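Local structure of FMN-dependent NADH-azoreductase 1 (3U7I) at residues C[25-30]-C[99-104]; C[165-170]-C[184-189]; C[141-146]-C[211-216]; C[55-60]-C[116-121]. The protein probably reduces quinones and cleaves the azo bond of aromatic azo compounds, using NADH and one FMN per subunit. One frame throughout, in Å; residues are numbered along the deposited sequence. Where two conformers were deposited one is given.

Contact 1 of 4, residues C[25-30]-C[99-104]; sequences KVFKHF and VIVLPL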
loop_
_atom_site.group_PDB
_atom_site.type_symbol
_atom_site.label_atom_id
_atom_site.label_comp_id
_atom_site.label_asym_id
_atom_site.label_seq_id
_atom_site.Cartn_x
_atom_site.Cartn_y
_atom_site.Cartn_z
ATOM N N LYS C 25 17.005 13.915 4.248
ATOM C CA LYS C 25 18.264 14.270 4.908
ATOM C C LYS C 25 19.107 13.039 5.189
ATOM O O LYS C 25 20.299 13.020 4.897
ATOM C CB LYS C 25 18.029 15.021 6.226
ATOM C CG LYS C 25 17.778 16.496 6.052
ATOM C CD LYS C 25 17.692 17.232 7.378
ATOM C CE LYS C 25 17.038 18.593 7.165
ATOM N NZ LYS C 25 17.558 19.662 8.071
ATOM N N VAL C 26 18.490 12.015 5.772
ATOM C CA VAL C 26 19.211 10.787 6.108
ATOM C C VAL C 26 19.744 10.081 4.852
ATOM O O VAL C 26 20.872 9.586 4.838
ATOM C CB VAL C 26 18.328 9.832 6.938
ATOM C CG1 VAL C 26 19.070 8.537 7.248
ATOM C CG2 VAL C 26 17.877 10.519 8.223
ATOM N N PHE C 27 18.928 10.048 3.800
ATOM C CA PHE C 27 19.343 9.489 2.514
ATOM C C PHE C 27 20.532 10.239 1.902
ATOM O O PHE C 27 21.471 9.624 1.387
ATOM C CB PHE C 27 18.177 9.485 1.513
ATOM C CG PHE C 27 18.627 9.375 0.083
ATOM C CD1 PHE C 27 19.268 8.229 -0.364
ATOM C CD2 PHE C 27 18.436 10.426 -0.805
ATOM C CE1 PHE C 27 19.705 8.120 -1.671
ATOM C CE2 PHE C 27 18.866 10.322 -2.121
ATOM C CZ PHE C 27 19.507 9.166 -2.551
ATOM N N LYS C 28 20.479 11.567 1.935
ATOM C CA LYS C 28 21.558 12.371 1.366
ATOM C C LYS C 28 22.865 12.164 2.139
ATOM O O LYS C 28 23.957 12.141 1.560
ATOM C CB LYS C 28 21.159 13.846 1.321
ATOM C CG LYS C 28 20.054 14.153 0.314
ATOM C CD LYS C 28 19.223 15.359 0.768
ATOM C CE LYS C 28 19.164 16.446 -0.295
ATOM N NZ LYS C 28 20.531 16.954 -0.621
ATOM N N HIS C 29 22.746 11.985 3.450
ATOM C CA HIS C 29 23.898 11.649 4.276
ATOM C C HIS C 29 24.438 10.275 3.871
ATOM O O HIS C 29 25.649 10.107 3.704
ATOM C CB HIS C 29 23.523 11.667 5.757
ATOM C CG HIS C 29 24.702 11.619 6.681
ATOM N ND1 HIS C 29 25.483 12.723 6.948
ATOM C CD2 HIS C 29 25.232 10.599 7.399
ATOM C CE1 HIS C 29 26.444 12.383 7.790
ATOM N NE2 HIS C 29 26.318 11.098 8.074
ATOM N N PHE C 30 23.535 9.302 3.710
ATOM C CA PHE C 30 23.913 7.984 3.206
ATOM C C PHE C 30 24.653 8.083 1.866
ATOM O O PHE C 30 25.725 7.494 1.696
ATOM C CB PHE C 30 22.699 7.049 3.057
ATOM C CG PHE C 30 22.994 5.807 2.246
ATOM C CD1 PHE C 30 23.634 4.716 2.823
ATOM C CD2 PHE C 30 22.666 5.745 0.897
ATOM C CE1 PHE C 30 23.922 3.579 2.069
ATOM C CE2 PHE C 30 22.960 4.619 0.139
ATOM C CZ PHE C 30 23.585 3.532 0.728
ATOM N N VAL C 99 18.145 1.035 -2.754
ATOM C CA VAL C 99 17.893 1.905 -1.600
ATOM C C VAL C 99 16.493 2.514 -1.683
ATOM O O VAL C 99 16.211 3.311 -2.582
ATOM C CB VAL C 99 18.961 3.030 -1.449
ATOM C CG1 VAL C 99 18.681 3.878 -0.193
ATOM C CG2 VAL C 99 20.367 2.433 -1.383
ATOM N N ILE C 100 15.621 2.131 -0.752
ATOM C CA ILE C 100 14.268 2.683 -0.686
ATOM C C ILE C 100 14.159 3.785 0.369
ATOM O O ILE C 100 14.502 3.583 1.536
ATOM C CB ILE C 100 13.200 1.581 -0.415
ATOM C CG1 ILE C 100 13.130 0.611 -1.601
ATOM C CG2 ILE C 100 11.826 2.219 -0.108
ATOM C CD1 ILE C 100 12.107 -0.510 -1.452
ATOM N N VAL C 101 13.688 4.953 -0.059
ATOM C CA VAL C 101 13.479 6.092 0.837
ATOM C C VAL C 101 11.977 6.392 0.950
ATOM O O VAL C 101 11.302 6.628 -0.053
ATOM C CB VAL C 101 14.244 7.355 0.341
ATOM C CG1 VAL C 101 14.246 8.465 1.405
ATOM C CG2 VAL C 101 15.682 6.980 -0.078
ATOM N N LEU C 102 11.451 6.375 2.168
ATOM C CA LEU C 102 10.030 6.648 2.352
ATOM C C LEU C 102 9.728 7.272 3.695
ATOM O O LEU C 102 10.415 6.994 4.688
ATOM C CB LEU C 102 9.204 5.366 2.218
ATOM C CG LEU C 102 9.309 4.361 3.370
ATOM C CD1 LEU C 102 8.120 3.399 3.369
ATOM C CD2 LEU C 102 10.635 3.611 3.282
ATOM N N PRO C 103 8.705 8.143 3.721
ATOM C CA PRO C 103 8.042 8.525 4.968
ATOM C C PRO C 103 6.963 7.489 5.266
ATOM O O PRO C 103 6.270 7.050 4.348
ATOM C CB PRO C 103 7.406 9.873 4.623
ATOM C CG PRO C 103 7.127 9.796 3.174
ATOM C CD PRO C 103 8.213 8.926 2.572
ATOM N N LEU C 104 6.850 7.081 6.523
ATOM C CA LEU C 104 5.788 6.174 6.935
ATOM C C LEU C 104 4.549 6.992 7.263
ATOM O O LEU C 104 4.539 7.756 8.242
ATOM C CB LEU C 104 6.207 5.356 8.161
ATOM C CG LEU C 104 5.170 4.361 8.686
ATOM C CD1 LEU C 104 4.807 3.352 7.605
ATOM C CD2 LEU C 104 5.684 3.652 9.927
#

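Contact 2 of 4, residues C[165-170]-C[184-189]; sequences YSHKYL and IVRAQG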
loop_
_atom_site.group_PDB
_atom_site.type_symbol
_atom_site.label_atom_id
_atom_site.label_comp_id
_atom_site.label_asym_id
_atom_site.label_seq_id
_atom_site.Cartn_x
_atom_site.Cartn_y
_atom_site.Cartn_z
ATOM N N TYR C 165 3.453 -2.171 8.706
ATOM C CA TYR C 165 3.270 -2.962 7.490
ATOM C C TYR C 165 4.120 -2.501 6.321
ATOM O O TYR C 165 4.384 -3.278 5.411
ATOM C CB TYR C 165 1.793 -3.065 7.107
ATOM C CG TYR C 165 1.027 -3.907 8.092
ATOM C CD1 TYR C 165 1.331 -5.258 8.252
ATOM C CD2 TYR C 165 0.024 -3.354 8.885
ATOM C CE1 TYR C 165 0.652 -6.039 9.162
ATOM C CE2 TYR C 165 -0.663 -4.132 9.801
ATOM C CZ TYR C 165 -0.348 -5.475 9.926
ATOM O OH TYR C 165 -1.023 -6.255 10.833
ATOM N N SER C 166 4.554 -1.246 6.346
ATOM C CA SER C 166 5.549 -0.788 5.386
ATOM C C SER C 166 6.742 -1.759 5.378
ATOM O O SER C 166 7.024 -2.412 4.364
ATOM C CB SER C 166 6.018 0.631 5.737
ATOM O OG SER C 166 6.540 0.698 7.057
ATOM N N HIS C 167 7.419 -1.857 6.529
ATOM C CA HIS C 167 8.569 -2.744 6.717
ATOM C C HIS C 167 8.236 -4.219 6.493
ATOM O O HIS C 167 8.935 -4.912 5.761
ATOM C CB HIS C 167 9.175 -2.542 8.116
ATOM C CG HIS C 167 10.071 -3.656 8.561
ATOM N ND1 HIS C 167 11.271 -3.943 7.945
ATOM C CD2 HIS C 167 9.941 -4.562 9.560
ATOM C CE1 HIS C 167 11.844 -4.969 8.546
ATOM N NE2 HIS C 167 11.055 -5.366 9.531
ATOM N N LYS C 168 7.173 -4.697 7.128
ATOM C CA LYS C 168 6.784 -6.100 7.003
ATOM C C LYS C 168 6.590 -6.490 5.539
ATOM O O LYS C 168 7.115 -7.508 5.077
ATOM C CB LYS C 168 5.517 -6.381 7.826
ATOM C CG LYS C 168 5.778 -6.347 9.320
ATOM C CD LYS C 168 4.534 -6.688 10.121
ATOM C CE LYS C 168 4.894 -6.981 11.576
ATOM N NZ LYS C 168 3.725 -7.560 12.295
ATOM N N TYR C 169 5.858 -5.661 4.806
ATOM C CA TYR C 169 5.594 -5.926 3.402
ATOM C C TYR C 169 6.873 -5.889 2.574
ATOM O O TYR C 169 7.166 -6.835 1.839
ATOM C CB TYR C 169 4.584 -4.924 2.860
ATOM C CG TYR C 169 4.292 -5.069 1.392
ATOM C CD1 TYR C 169 3.472 -6.088 0.928
ATOM C CD2 TYR C 169 4.829 -4.186 0.468
ATOM C CE1 TYR C 169 3.192 -6.222 -0.415
ATOM C CE2 TYR C 169 4.558 -4.312 -0.880
ATOM C CZ TYR C 169 3.738 -5.329 -1.323
ATOM O OH TYR C 169 3.449 -5.456 -2.669
ATOM N N LEU C 170 7.648 -4.814 2.690
ATOM C CA LEU C 170 8.868 -4.707 1.882
ATOM C C LEU C 170 9.851 -5.857 2.112
ATOM O O LEU C 170 10.338 -6.446 1.147
ATOM C CB LEU C 170 9.552 -3.344 2.063
ATOM C CG LEU C 170 8.766 -2.150 1.512
ATOM C CD1 LEU C 170 9.416 -0.837 1.912
ATOM C CD2 LEU C 170 8.634 -2.252 -0.001
ATOM N N ILE C 184 16.771 -2.208 7.407
ATOM C CA ILE C 184 16.009 -0.975 7.509
ATOM C C ILE C 184 16.613 -0.044 8.571
ATOM O O ILE C 184 16.902 -0.452 9.706
ATOM C CB ILE C 184 14.503 -1.227 7.771
ATOM C CG1 ILE C 184 13.771 0.110 7.909
ATOM C CG2 ILE C 184 14.303 -2.121 9.002
ATOM C CD1 ILE C 184 12.272 0.015 7.811
ATOM N N VAL C 185 16.833 1.204 8.175
ATOM C CA VAL C 185 17.207 2.241 9.120
ATOM C C VAL C 185 15.950 3.053 9.460
ATOM O O VAL C 185 15.305 3.623 8.577
ATOM C CB VAL C 185 18.318 3.136 8.556
ATOM C CG1 VAL C 185 18.601 4.303 9.504
ATOM C CG2 VAL C 185 19.596 2.307 8.300
ATOM N N ARG C 186 15.595 3.071 10.742
ATOM C CA ARG C 186 14.401 3.767 11.205
ATOM C C ARG C 186 14.740 5.108 11.848
ATOM O O ARG C 186 15.168 5.168 13.007
ATOM C CB ARG C 186 13.626 2.902 12.206
ATOM C CG ARG C 186 13.071 1.611 11.629
ATOM C CD ARG C 186 12.188 0.890 12.644
ATOM N NE ARG C 186 11.647 -0.352 12.098
ATOM C CZ ARG C 186 12.342 -1.479 11.984
ATOM N NH1 ARG C 186 13.611 -1.529 12.369
ATOM N NH2 ARG C 186 11.768 -2.558 11.480
ATOM N N ALA C 187 14.549 6.184 11.090
ATOM C CA ALA C 187 14.647 7.523 11.649
ATOM C C ALA C 187 13.309 7.798 12.326
ATOM O O ALA C 187 12.512 8.614 11.856
ATOM C CB ALA C 187 14.919 8.534 10.561
ATOM N N GLN C 188 13.077 7.101 13.433
ATOM C CA GLN C 188 11.771 7.060 14.075
ATOM C C GLN C 188 11.647 8.045 15.233
ATOM O O GLN C 188 12.648 8.557 15.746
ATOM C CB GLN C 188 11.504 5.646 14.587
ATOM C CG GLN C 188 12.609 5.126 15.501
ATOM C CD GLN C 188 12.356 3.709 15.976
ATOM O OE1 GLN C 188 11.397 3.066 15.550
ATOM N NE2 GLN C 188 13.214 3.216 16.865
ATOM N N GLY C 189 10.407 8.293 15.647
ATOM C CA GLY C 189 10.126 9.171 16.766
ATOM C C GLY C 189 10.309 10.647 16.461
ATOM O O GLY C 189 10.672 11.413 17.347
#

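Contact 3 of 4, residues C[141-146]-C[211-216]; sequences GRRMLV and SRLANK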
loop_
_atom_site.group_PDB
_atom_site.type_symbol
_atom_site.label_atom_id
_atom_site.label_comp_id
_atom_site.label_asym_id
_atom_site.label_seq_id
_atom_site.Cartn_x
_atom_site.Cartn_y
_atom_site.Cartn_z
ATOM N N GLY C 141 22.271 -12.710 -4.626
ATOM C CA GLY C 141 23.060 -11.915 -3.693
ATOM C C GLY C 141 22.880 -10.399 -3.760
ATOM O O GLY C 141 23.790 -9.636 -3.412
ATOM N N ARG C 142 21.706 -9.953 -4.194
ATOM C CA ARG C 142 21.419 -8.530 -4.228
ATOM C C ARG C 142 21.174 -8.016 -2.814
ATOM O O ARG C 142 20.925 -8.799 -1.898
ATOM C CB ARG C 142 20.217 -8.240 -5.134
ATOM C CG ARG C 142 20.367 -8.845 -6.519
ATOM C CD ARG C 142 19.162 -8.607 -7.412
ATOM N NE ARG C 142 19.325 -9.355 -8.656
ATOM C CZ ARG C 142 19.131 -8.873 -9.882
ATOM N NH1 ARG C 142 19.326 -9.669 -10.929
ATOM N NH2 ARG C 142 18.742 -7.619 -10.070
ATOM N N ARG C 143 21.246 -6.700 -2.642
ATOM C CA ARG C 143 21.119 -6.096 -1.318
ATOM C C ARG C 143 20.087 -4.974 -1.305
ATOM O O ARG C 143 19.922 -4.242 -2.279
ATOM C CB ARG C 143 22.464 -5.557 -0.820
ATOM C CG ARG C 143 23.598 -6.553 -0.821
ATOM C CD ARG C 143 24.423 -6.484 -2.120
ATOM N NE ARG C 143 24.931 -5.136 -2.384
ATOM C CZ ARG C 143 26.086 -4.661 -1.921
ATOM N NH1 ARG C 143 26.868 -5.420 -1.159
ATOM N NH2 ARG C 143 26.459 -3.420 -2.216
HETATM N N MSE C 144 19.409 -4.830 -0.176
HETATM C CA MSE C 144 18.387 -3.800 -0.035
HETATM C C MSE C 144 18.552 -3.048 1.281
HETATM O O MSE C 144 18.747 -3.649 2.340
HETATM C CB MSE C 144 16.978 -4.405 -0.134
HETATM C CG MSE C 144 15.859 -3.511 0.418
HETATM SE SE MSE C 144 15.321 -1.971 -0.696
HETATM C CE MSE C 144 14.610 -2.935 -2.245
ATOM N N LEU C 145 18.480 -1.724 1.194
ATOM C CA LEU C 145 18.481 -0.852 2.362
ATOM C C LEU C 145 17.234 0.010 2.305
ATOM O O LEU C 145 16.953 0.643 1.287
ATOM C CB LEU C 145 19.725 0.034 2.391
ATOM C CG LEU C 145 19.784 1.065 3.522
ATOM C CD1 LEU C 145 20.038 0.391 4.876
ATOM C CD2 LEU C 145 20.853 2.117 3.225
ATOM N N VAL C 146 16.473 0.029 3.393
ATOM C CA VAL C 146 15.290 0.877 3.467
ATOM C C VAL C 146 15.547 2.015 4.454
ATOM O O VAL C 146 16.001 1.772 5.574
ATOM C CB VAL C 146 14.051 0.071 3.910
ATOM C CG1 VAL C 146 12.849 0.994 4.092
ATOM C CG2 VAL C 146 13.744 -1.024 2.906
ATOM N N SER C 211 29.336 1.670 4.665
ATOM C CA SER C 211 30.542 0.850 4.785
ATOM C C SER C 211 30.244 -0.600 4.424
ATOM O O SER C 211 30.966 -1.224 3.638
ATOM C CB SER C 211 31.087 0.894 6.216
ATOM O OG SER C 211 31.590 2.173 6.534
ATOM N N ARG C 212 29.188 -1.137 5.028
ATOM C CA ARG C 212 28.782 -2.512 4.782
ATOM C C ARG C 212 28.538 -2.753 3.292
ATOM O O ARG C 212 29.144 -3.649 2.693
ATOM C CB ARG C 212 27.529 -2.865 5.598
ATOM C CG ARG C 212 27.105 -4.334 5.481
ATOM C CD ARG C 212 25.927 -4.669 6.390
ATOM N NE ARG C 212 24.718 -3.950 6.010
ATOM C CZ ARG C 212 23.910 -4.309 5.015
ATOM N NH1 ARG C 212 24.186 -5.380 4.280
ATOM N NH2 ARG C 212 22.831 -3.587 4.749
ATOM N N LEU C 213 27.667 -1.942 2.693
ATOM C CA LEU C 213 27.289 -2.143 1.295
ATOM C C LEU C 213 28.469 -1.981 0.336
ATOM O O LEU C 213 28.549 -2.677 -0.672
ATOM C CB LEU C 213 26.122 -1.228 0.895
ATOM C CG LEU C 213 24.734 -1.549 1.478
ATOM C CD1 LEU C 213 23.749 -0.417 1.203
ATOM C CD2 LEU C 213 24.195 -2.882 0.952
ATOM N N ALA C 214 29.380 -1.068 0.662
ATOM C CA ALA C 214 30.569 -0.828 -0.155
ATOM C C ALA C 214 31.671 -1.809 0.204
ATOM O O ALA C 214 32.674 -1.924 -0.508
ATOM C CB ALA C 214 31.060 0.595 0.026
ATOM N N ASN C 215 31.470 -2.514 1.314
ATOM C CA ASN C 215 32.418 -3.506 1.802
ATOM C C ASN C 215 33.762 -2.888 2.186
ATOM O O ASN C 215 34.820 -3.499 1.998
ATOM C CB ASN C 215 32.616 -4.620 0.777
ATOM C CG ASN C 215 33.262 -5.849 1.377
ATOM O OD1 ASN C 215 33.180 -6.079 2.584
ATOM N ND2 ASN C 215 33.910 -6.649 0.538
ATOM N N LYS C 216 33.701 -1.671 2.724
ATOM C CA LYS C 216 34.888 -0.957 3.192
ATOM C C LYS C 216 34.782 -0.677 4.695
ATOM O O LYS C 216 33.688 -0.677 5.268
ATOM C CB LYS C 216 35.053 0.373 2.443
ATOM C CG LYS C 216 35.114 0.266 0.929
ATOM C CD LYS C 216 36.516 -0.038 0.436
ATOM C CE LYS C 216 36.566 -0.112 -1.091
ATOM N NZ LYS C 216 36.218 1.179 -1.763
HETATM O O HOH W 1 21.209 -4.520 3.066
#

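Contact 4 of 4, residues C[55-60]-C[116-121]; sequences PMIDKT and YMDNIM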
loop_
_atom_site.group_PDB
_atom_site.type_symbol
_atom_site.label_atom_id
_atom_site.label_comp_id
_atom_site.label_asym_id
_atom_site.label_seq_id
_atom_site.Cartn_x
_atom_site.Cartn_y
_atom_site.Cartn_z
ATOM N N PRO C 55 3.614 3.850 -13.931
ATOM C CA PRO C 55 2.258 3.425 -14.300
ATOM C C PRO C 55 1.524 2.665 -13.192
ATOM O O PRO C 55 2.049 1.750 -12.556
ATOM C CB PRO C 55 2.494 2.527 -15.525
ATOM C CG PRO C 55 3.742 3.091 -16.143
ATOM C CD PRO C 55 4.604 3.486 -14.968
HETATM N N MSE C 56 0.287 3.073 -12.974
HETATM C CA MSE C 56 -0.610 2.408 -12.056
HETATM C C MSE C 56 -1.358 1.302 -12.808
HETATM O O MSE C 56 -1.718 1.489 -13.972
HETATM C CB MSE C 56 -1.612 3.449 -11.557
HETATM C CG MSE C 56 -2.657 2.923 -10.651
HETATM SE SE MSE C 56 -3.915 4.345 -10.339
HETATM C CE MSE C 56 -4.852 4.325 -12.061
ATOM N N ILE C 57 -1.606 0.159 -12.161
ATOM C CA ILE C 57 -2.509 -0.845 -12.748
ATOM C C ILE C 57 -3.939 -0.286 -12.859
ATOM O O ILE C 57 -4.628 -0.091 -11.846
ATOM C CB ILE C 57 -2.545 -2.183 -11.941
ATOM C CG1 ILE C 57 -1.183 -2.888 -11.949
ATOM C CG2 ILE C 57 -3.611 -3.130 -12.505
ATOM C CD1 ILE C 57 -1.121 -4.110 -11.017
ATOM N N ASP C 58 -4.377 -0.012 -14.084
ATOM C CA ASP C 58 -5.768 0.383 -14.326
ATOM C C ASP C 58 -6.404 -0.483 -15.422
ATOM O O ASP C 58 -5.802 -1.463 -15.872
ATOM C CB ASP C 58 -5.882 1.884 -14.666
ATOM C CG ASP C 58 -5.003 2.295 -15.848
ATOM O OD1 ASP C 58 -4.645 1.429 -16.678
ATOM O OD2 ASP C 58 -4.668 3.493 -15.950
ATOM N N LYS C 59 -7.621 -0.129 -15.836
ATOM C CA LYS C 59 -8.306 -0.832 -16.928
ATOM C C LYS C 59 -7.402 -1.047 -18.146
ATOM O O LYS C 59 -7.412 -2.114 -18.755
ATOM C CB LYS C 59 -9.565 -0.071 -17.367
ATOM C CG LYS C 59 -10.650 0.023 -16.325
ATOM C CD LYS C 59 -11.851 0.796 -16.853
ATOM C CE LYS C 59 -12.757 1.246 -15.715
ATOM N NZ LYS C 59 -14.029 1.877 -16.205
ATOM N N THR C 60 -6.630 -0.027 -18.505
ATOM C CA THR C 60 -5.800 -0.103 -19.706
ATOM C C THR C 60 -4.651 -1.100 -19.564
ATOM O O THR C 60 -4.357 -1.835 -20.497
ATOM C CB THR C 60 -5.252 1.283 -20.129
ATOM O OG1 THR C 60 -6.334 2.206 -20.274
ATOM C CG2 THR C 60 -4.508 1.185 -21.456
ATOM N N TYR C 116 4.883 0.991 -7.834
ATOM C CA TYR C 116 6.217 0.548 -8.234
ATOM C C TYR C 116 6.345 -0.968 -8.065
ATOM O O TYR C 116 6.891 -1.649 -8.938
ATOM C CB TYR C 116 7.312 1.286 -7.449
ATOM C CG TYR C 116 8.716 0.945 -7.906
ATOM C CD1 TYR C 116 9.265 1.535 -9.043
ATOM C CD2 TYR C 116 9.488 0.027 -7.204
ATOM C CE1 TYR C 116 10.565 1.216 -9.464
ATOM C CE2 TYR C 116 10.784 -0.304 -7.621
ATOM C CZ TYR C 116 11.314 0.292 -8.738
ATOM O OH TYR C 116 12.598 -0.043 -9.132
HETATM N N MSE C 117 5.839 -1.500 -6.956
HETATM C CA MSE C 117 5.863 -2.947 -6.758
HETATM C C MSE C 117 5.112 -3.619 -7.900
HETATM O O MSE C 117 5.509 -4.684 -8.363
HETATM C CB MSE C 117 5.249 -3.358 -5.408
HETATM C CG MSE C 117 5.955 -2.789 -4.166
HETATM SE SE MSE C 117 7.838 -3.250 -4.075
HETATM C CE MSE C 117 7.649 -5.203 -4.123
ATOM N N ASP C 118 4.037 -2.985 -8.361
ATOM C CA ASP C 118 3.217 -3.548 -9.440
ATOM C C ASP C 118 3.951 -3.568 -10.798
ATOM O O ASP C 118 3.580 -4.324 -11.709
ATOM C CB ASP C 118 1.863 -2.819 -9.556
ATOM C CG ASP C 118 0.953 -3.062 -8.361
ATOM O OD1 ASP C 118 1.159 -4.061 -7.622
ATOM O OD2 ASP C 118 0.023 -2.240 -8.154
ATOM N N ASN C 119 4.984 -2.736 -10.922
ATOM C CA ASN C 119 5.831 -2.681 -12.122
ATOM C C ASN C 119 6.960 -3.719 -12.117
ATOM O O ASN C 119 7.374 -4.202 -13.173
ATOM C CB ASN C 119 6.448 -1.287 -12.272
ATOM C CG ASN C 119 5.498 -0.286 -12.907
ATOM O OD1 ASN C 119 5.595 -0.005 -14.101
ATOM N ND2 ASN C 119 4.583 0.267 -12.108
ATOM N N ILE C 120 7.455 -4.058 -10.924
ATOM C CA ILE C 120 8.638 -4.912 -10.806
ATOM C C ILE C 120 8.353 -6.365 -10.391
ATOM O O ILE C 120 9.213 -7.233 -10.556
ATOM C CB ILE C 120 9.678 -4.300 -9.845
ATOM C CG1 ILE C 120 9.135 -4.298 -8.415
ATOM C CG2 ILE C 120 10.072 -2.885 -10.310
ATOM C CD1 ILE C 120 10.190 -4.097 -7.373
HETATM N N MSE C 121 7.168 -6.640 -9.849
HETATM C CA MSE C 121 6.807 -8.038 -9.562
HETATM C C MSE C 121 6.073 -8.642 -10.750
HETATM O O MSE C 121 4.841 -8.543 -10.851
HETATM C CB MSE C 121 5.978 -8.166 -8.283
HETATM C CG MSE C 121 6.779 -7.893 -7.023
HETATM SE SE MSE C 121 5.687 -8.059 -5.460
HETATM C CE MSE C 121 5.266 -9.963 -5.602
HETATM O O HOH W 2 -1.000 -0.030 -9.390
#

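Contact 1 of 4, residues C[25-30]-C[99-104]
Phe27 holds its CG trans to the backbone nitrogen (chi1 160°), which sets the root of its ring against Val101. Val101 answers with CG2, the methyl beside its own backbone N. That methyl is 3.8 Å from Phe27 CG. It lies equally far from the ring carbon Phe27 CD1, at 3.8 Å. The two side chains cross at about a right angle. The other methyl, Val101 CG1, approaches Phe27 CB at 4.1 Å, so the valine uses both branches on one phenylalanine. Val99 instead divides its branches between two rings. Its CG2 meets the outer part of Phe30, with Phe30 CE2 3.7 Å from Val99 CG2. Its CG1 lies more loosely toward Phe27, 4.4 Å from Phe27 CD1. This is helix-on-sheet packing of the flavodoxin-like fold. Helix 22-37 lies on the parallel sheet, and the short helix and strand segments run nearly antiparallel, at 159°, with their axes 9.5 Å apart. The strand alternates. Val99 and Val101 point toward the helix, while Ile100 points away and packs on Leu170 and Phe174 of helix 165-177. Phe30 also reaches Leu145 of strand 143-149 and Val206 of helix 195-214. All four residues are buried and meet through hydrocarbon side chains alone. Ser23, predicted to bind FMN, sits near the start of the same helix, its side chain about 4 Å from that of Val101.

Contact 2 of 4, residues C[165-170]-C[184-189]
His167 and the pair Ile184 and Arg186 join the two later elements of a beta-alpha-beta unit in the flavodoxin-like fold. Helix 165-177 comes after strand 143-149 and before strand 181-187, which lies parallel to 143-149 at the sheet edge within this chain. The His167 side chain starts on the hydrocarbon side: its CB is 4.0 Å from Ile184 CD1. Next comes CG, which the torsion places trans to the backbone N (chi1 163°), so that the ring reaches toward the strand. At the ring, ND1 lies 3.7 Å from Ile184 CG2. The polar partner of ND1 is Tyr182 OH, by a hydrogen bond. His167 CE1 touches the same methyl, Ile184 CG2, at 3.8 Å. Arg186 comes in over a face. Its NH2 stands 3.3 Å above the His167 ring plane, over its centre. The guanidinium is turned 74° against the ring, so it presents an edge to that face. The closest ring atom, His167 CD2, is 3.3 Å from Arg186 NH2. His167 NE2 follows at 3.5 Å and His167 CG at 3.6 Å from Arg186 NH2. The Arg186 chain is extended from CG to NE, and its NE forms a salt bridge with Glu164 OE2. On the same helix, Tyr169 OH bonds to Asn106 O of the second subunit. One face of the Arg186 guanidinium meets a methyl, Ile184 CD1, 4.2 Å above its plane and offset toward the rim.

Contact 3 of 4, residues C[141-146]-C[211-216]
Arg143 and Leu213 form the tight part of this contact. Leu213 O receives two bonds from one guanidinium. The strong one is from Arg143 NH2, 2.7 Å from Leu213 O, with an N-H...O angle of 157°. The second, from Arg143 NH1 to Leu213 O, is weak at 3.3 Å. The oxygen lies at the edge of the guanidinium, near its plane, though the donor is tilted out of the carbonyl plane. The Arg143 chain gets there by bending twice, at chi2 (94°) and chi3 (55°). The bend brings the guanidinium under a methyl: Leu213 CD2 sits 3.8 Å above its plane, over the centre. The same methyl is 3.6 Å from Arg143 CB, so the arginine is folded round it. Arg143 NE has its own partner, Thr97 OG1.

The other side is looser. Leu145 CB reaches Leu213 CD1 only at 4.2 Å. Arg212 makes no direct contact with residues 141-146. A water lies between Arg212 NH2 and Met144 O, 2.7 Å from Met144 O. Its approach to Arg212 NH2 is doubtfully short, so the bridge is only probable. Arg212 also reaches the next strand, with a salt bridge from NH1 to Asp181 OD1 and a hydrogen bond from NH2 to Gln183 OE1. Arg143 NH1 and Arg212 NH1 are 6.1 Å apart, and Asp181 probably offsets this like-charge approach.

Helix 195-214 covers the sheet here, as helices do in the flavodoxin-like fold. It closes in a Schellman motif: Asn215 has positive phi, Lys216 N bonds to Ser211 O, and Asn215 N to Arg212 O.

Contact 4 of 4, residues C[55-60]-C[116-121]
Asn119 ND2 is gripped by two backbone carbonyls, Pro55 O across the contact and Asp115 O one turn back in its own helix. The bond from Asn119 ND2 to Pro55 O is 3.0 Å long, with an N-H...O angle of 150°. It lies in the carbonyl plane, on a lone pair, and near the amide plane. The contact ties the segment leading into helix 59-68 to helix 111-120 of the flavodoxin-like fold. With the amide turned this way, Asn119 OD1 faces the proline ring, 3.7 Å from Pro55 CD. This oxygen is buried and has no polar partner in the model. Beside it, Ile57 lays its tip across Asp118, with Ile57 CD1 3.5 Å from Asp118 CG. A water links the same two residues. It accepts from Ile57 N at 2.8 Å and donates to Asp118 OD2 at 2.7 Å. Asp118 OD1 looks elsewhere, in a salt bridge to Lys114 NZ and a hydrogen bond to Asn106 ND2 of the second subunit. Ile57 also packs on His105 of that subunit, so the contact is part of the dimer interface. Asp58 N-caps helix 59-68: its OD1 accepts from Val61 N and, weakly, from Thr60 N at 3.1 Å.

In the fold
Contacts 1, 2 and 3 share the parallel five-stranded sheet of the flavodoxin-like fold. They use strands 97-103, 181-187 and 143-149, with 143-149 in the middle. Contacts 1 and 3 place helices 22-37 and 195-214 on one face. Contact 2 uses helix 165-177 on the other. The centres of contacts 1 and 2 are about 11 Å apart. Contact 4 lies farther off, about 23 to 27 Å from the other centres, and has no strand. It touches contact 2 through Met117 against Tyr169 and Leu170. Helices thus cover both faces of one sheet, and contacts 2 and 4 reach the second subunit. Along the chain, contacts 1 and 4 interleave, while contact 2 falls between the segments of contact 3.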